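PDB 6KPB: scarecrow-like protein 3 from Arabidopsis thaliana, which probably acts as a transcription factor in plant development and binds zinc finger proteins of the IDD family, among them JACKDAW/IDD10. Local coordinates for residues A[156-161]-A[185-190]. Sequence-based numbering, arbitrary orientation.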
ATOM      1  N   ALA A 156       7.726  37.864 -12.453  1.00 73.62           N
ATOM      2  CA  ALA A 156       9.025  38.296 -11.948  1.00 74.22           C
ATOM      3  C   ALA A 156      10.149  37.860 -12.878  1.00 83.70           C
ATOM      4  O   ALA A 156      11.122  38.598 -13.078  1.00 94.92           O
ATOM      5  CB  ALA A 156       9.247  37.749 -10.538  1.00 67.94           C
ATOM      6  N   ILE A 157      10.035  36.663 -13.456  1.00 80.75           N
ATOM      7  CA  ILE A 157      11.048  36.185 -14.391  1.00 81.00           C
ATOM      8  C   ILE A 157      11.020  37.005 -15.674  1.00 84.36           C
ATOM      9  O   ILE A 157      12.062  37.460 -16.161  1.00 96.34           O
ATOM     10  CB  ILE A 157      10.852  34.684 -14.676  1.00 77.44           C
ATOM     11  CG1 ILE A 157      11.279  33.850 -13.466  1.00 73.70           C
ATOM     12  CG2 ILE A 157      11.618  34.269 -15.928  1.00 71.00           C
ATOM     13  CD1 ILE A 157      10.853  32.401 -13.549  1.00 69.01           C
ATOM     14  N   LEU A 158       9.827  37.203 -16.244  1.00 82.92           N
ATOM     15  CA  LEU A 158       9.707  37.980 -17.475  1.00 80.05           C
ATOM     16  C   LEU A 158      10.290  39.378 -17.309  1.00 86.43           C
ATOM     17  O   LEU A 158      11.027  39.861 -18.177  1.00 86.41           O
ATOM     18  CB  LEU A 158       8.244  38.067 -17.902  1.00 74.93           C
ATOM     19  CG  LEU A 158       7.715  36.969 -18.820  1.00 85.57           C
ATOM     20  CD1 LEU A 158       6.202  36.909 -18.729  1.00 82.28           C
ATOM     21  CD2 LEU A 158       8.152  37.225 -20.249  1.00 73.48           C
ATOM     22  N   GLU A 159       9.966  40.040 -16.199  1.00 78.11           N
ATOM     23  CA  GLU A 159      10.484  41.381 -15.954  1.00 96.77           C
ATOM     24  C   GLU A 159      11.988  41.364 -15.709  1.00 91.94           C
ATOM     25  O   GLU A 159      12.678  42.334 -16.043  1.00103.41           O
ATOM     26  CB  GLU A 159       9.730  42.005 -14.779  1.00105.91           C
ATOM     27  CG  GLU A 159      10.571  42.781 -13.781  1.00118.07           C
ATOM     28  CD  GLU A 159       9.732  43.307 -12.632  1.00130.44           C
ATOM     29  OE1 GLU A 159      10.310  43.717 -11.601  1.00131.99           O
ATOM     30  OE2 GLU A 159       8.488  43.304 -12.761  1.00133.58           O
ATOM     31  N   ALA A 160      12.516  40.275 -15.147  1.00 85.52           N
ATOM     32  CA  ALA A 160      13.961  40.160 -14.995  1.00 86.84           C
ATOM     33  C   ALA A 160      14.644  39.870 -16.324  1.00 87.77           C
ATOM     34  O   ALA A 160      15.816  40.217 -16.506  1.00 96.85           O
ATOM     35  CB  ALA A 160      14.302  39.070 -13.979  1.00 70.29           C
ATOM     36  N   MET A 161      13.931  39.243 -17.262  1.00 91.90           N
ATOM     37  CA  MET A 161      14.492  38.849 -18.545  1.00 82.63           C
ATOM     38  C   MET A 161      14.167  39.837 -19.660  1.00 88.34           C
ATOM     39  O   MET A 161      14.207  39.467 -20.837  1.00 85.12           O
ATOM     40  CB  MET A 161      14.007  37.450 -18.926  1.00 86.45           C
ATOM     41  CG  MET A 161      14.443  36.361 -17.963  1.00 87.76           C
ATOM     42  SD  MET A 161      16.193  36.478 -17.564  1.00 90.07           S
ATOM     43  CE  MET A 161      16.446  34.951 -16.665  1.00100.14           C
ATOM     44  N   GLN A 185       4.338  30.897 -23.795  1.00 93.45           N
ATOM     45  CA  GLN A 185       3.482  31.774 -24.588  1.00 91.02           C
ATOM     46  C   GLN A 185       3.790  33.241 -24.316  1.00 82.59           C
ATOM     47  O   GLN A 185       3.790  34.065 -25.238  1.00 82.94           O
ATOM     48  CB  GLN A 185       2.010  31.474 -24.298  1.00 87.34           C
ATOM     49  CG  GLN A 185       1.035  32.474 -24.905  1.00 84.28           C
ATOM     50  CD  GLN A 185       1.044  32.457 -26.422  1.00100.13           C
ATOM     51  OE1 GLN A 185       0.408  31.608 -27.049  1.00 96.65           O
ATOM     52  NE2 GLN A 185       1.767  33.398 -27.020  1.00103.45           N
ATOM     53  N   ALA A 186       4.057  33.585 -23.055  1.00 69.64           N
ATOM     54  CA  ALA A 186       4.325  34.977 -22.707  1.00 70.27           C
ATOM     55  C   ALA A 186       5.636  35.456 -23.316  1.00 86.86           C
ATOM     56  O   ALA A 186       5.718  36.584 -23.820  1.00 87.83           O
ATOM     57  CB  ALA A 186       4.339  35.139 -21.189  1.00 67.39           C
ATOM     58  N   PHE A 187       6.674  34.615 -23.275  1.00 85.98           N
ATOM     59  CA  PHE A 187       7.925  34.947 -23.950  1.00 95.92           C
ATOM     60  C   PHE A 187       7.706  35.152 -25.442  1.00 98.71           C
ATOM     61  O   PHE A 187       8.301  36.049 -26.050  1.00102.78           O
ATOM     62  CB  PHE A 187       8.960  33.847 -23.712  1.00 92.24           C
ATOM     63  CG  PHE A 187       9.886  34.114 -22.559  1.00 88.29           C
ATOM     64  CD1 PHE A 187      10.373  35.389 -22.324  1.00 83.15           C
ATOM     65  CD2 PHE A 187      10.275  33.088 -21.714  1.00 95.30           C
ATOM     66  CE1 PHE A 187      11.228  35.636 -21.265  1.00 83.12           C
ATOM     67  CE2 PHE A 187      11.129  33.328 -20.654  1.00 90.37           C
ATOM     68  CZ  PHE A 187      11.605  34.604 -20.429  1.00 88.17           C
ATOM     69  N   ASN A 188       6.848  34.329 -26.049  1.00 99.77           N
ATOM     70  CA  ASN A 188       6.598  34.452 -27.481  1.00107.14           C
ATOM     71  C   ASN A 188       5.825  35.723 -27.808  1.00101.85           C
ATOM     72  O   ASN A 188       5.991  36.284 -28.898  1.00105.54           O
ATOM     73  CB  ASN A 188       5.839  33.226 -27.986  1.00102.13           C
ATOM     74  CG  ASN A 188       6.071  32.963 -29.459  1.00115.03           C
ATOM     75  OD1 ASN A 188       6.378  33.874 -30.227  1.00134.63           O
ATOM     76  ND2 ASN A 188       5.930  31.708 -29.863  1.00119.91           N
ATOM     77  N   SER A 189       4.990  36.196 -26.888  1.00 95.87           N
ATOM     78  CA  SER A 189       4.165  37.369 -27.134  1.00100.25           C
ATOM     79  C   SER A 189       4.855  38.682 -26.787  1.00101.09           C
ATOM     80  O   SER A 189       4.338  39.744 -27.149  1.00 88.59           O
ATOM     81  CB  SER A 189       2.854  37.270 -26.346  1.00 78.31           C
ATOM     82  OG  SER A 189       2.161  36.074 -26.659  1.00107.34           O
ATOM     83  N   ARG A 190       5.997  38.644 -26.103  1.00102.23           N
ATOM     84  CA  ARG A 190       6.618  39.879 -25.654  1.00 90.72           C
ATOM     85  C   ARG A 190       7.098  40.696 -26.855  1.00 96.85           C
ATOM     86  O   ARG A 190       7.484  40.132 -27.883  1.00 97.49           O
ATOM     87  CB  ARG A 190       7.774  39.594 -24.695  1.00 86.94           C
ATOM     88  CG  ARG A 190       9.082  39.150 -25.330  1.00 97.68           C
ATOM     89  CD  ARG A 190      10.192  39.171 -24.287  1.00 88.08           C
ATOM     90  NE  ARG A 190      11.476  38.704 -24.802  1.00104.37           N
ATOM     91  CZ  ARG A 190      12.600  38.695 -24.091  1.00110.29           C
ATOM     92  NH1 ARG A 190      13.729  38.254 -24.630  1.00114.61           N
ATOM     93  NH2 ARG A 190      12.596  39.130 -22.839  1.00108.70           N
TER
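A chi1 of 78° sets CG of Arg190 between its own backbone N and carbonyl carbon, and the chain then runs extended from CG to NE, delivering the guanidinium to Met161. Arg190 NH2 gives a hydrogen bond of 2.6 Å to Met161 O; the N-H...O angle of 148° makes it moderately bent. The oxygen lies in the guanidinium plane, whereas NH2 stands above the carbonyl plane. Since Met161 and Arg190 are each the first residue to leave helical geometry, the bond ties two helix ends together. Beside it lies the Phe187 ring: CD1 lies over one guanidinium face, offset toward its rim, and CZ meets Met161 CB edge-on at 4.0 Å. Leu158 branches between two neighbours, CD2 obliquely against Phe187 CD1 at 3.6 Å and CD1 on Ala186 CB at 3.6 Å. A leucine in place of Arg190 would probably leave Met161 O without this donor, along with Glu164 O and Gly193 O, which NH1 and NE hold. Within the predicted VHIID region, the C-terminal ends of helices 145-160 and 178-189 meet here, the latter making the Rossmann-like beta-alpha-beta crossover between parallel strands 166-171 and 196-203; Met161 also rests on Ala251 and Ala253 of strand 251-257.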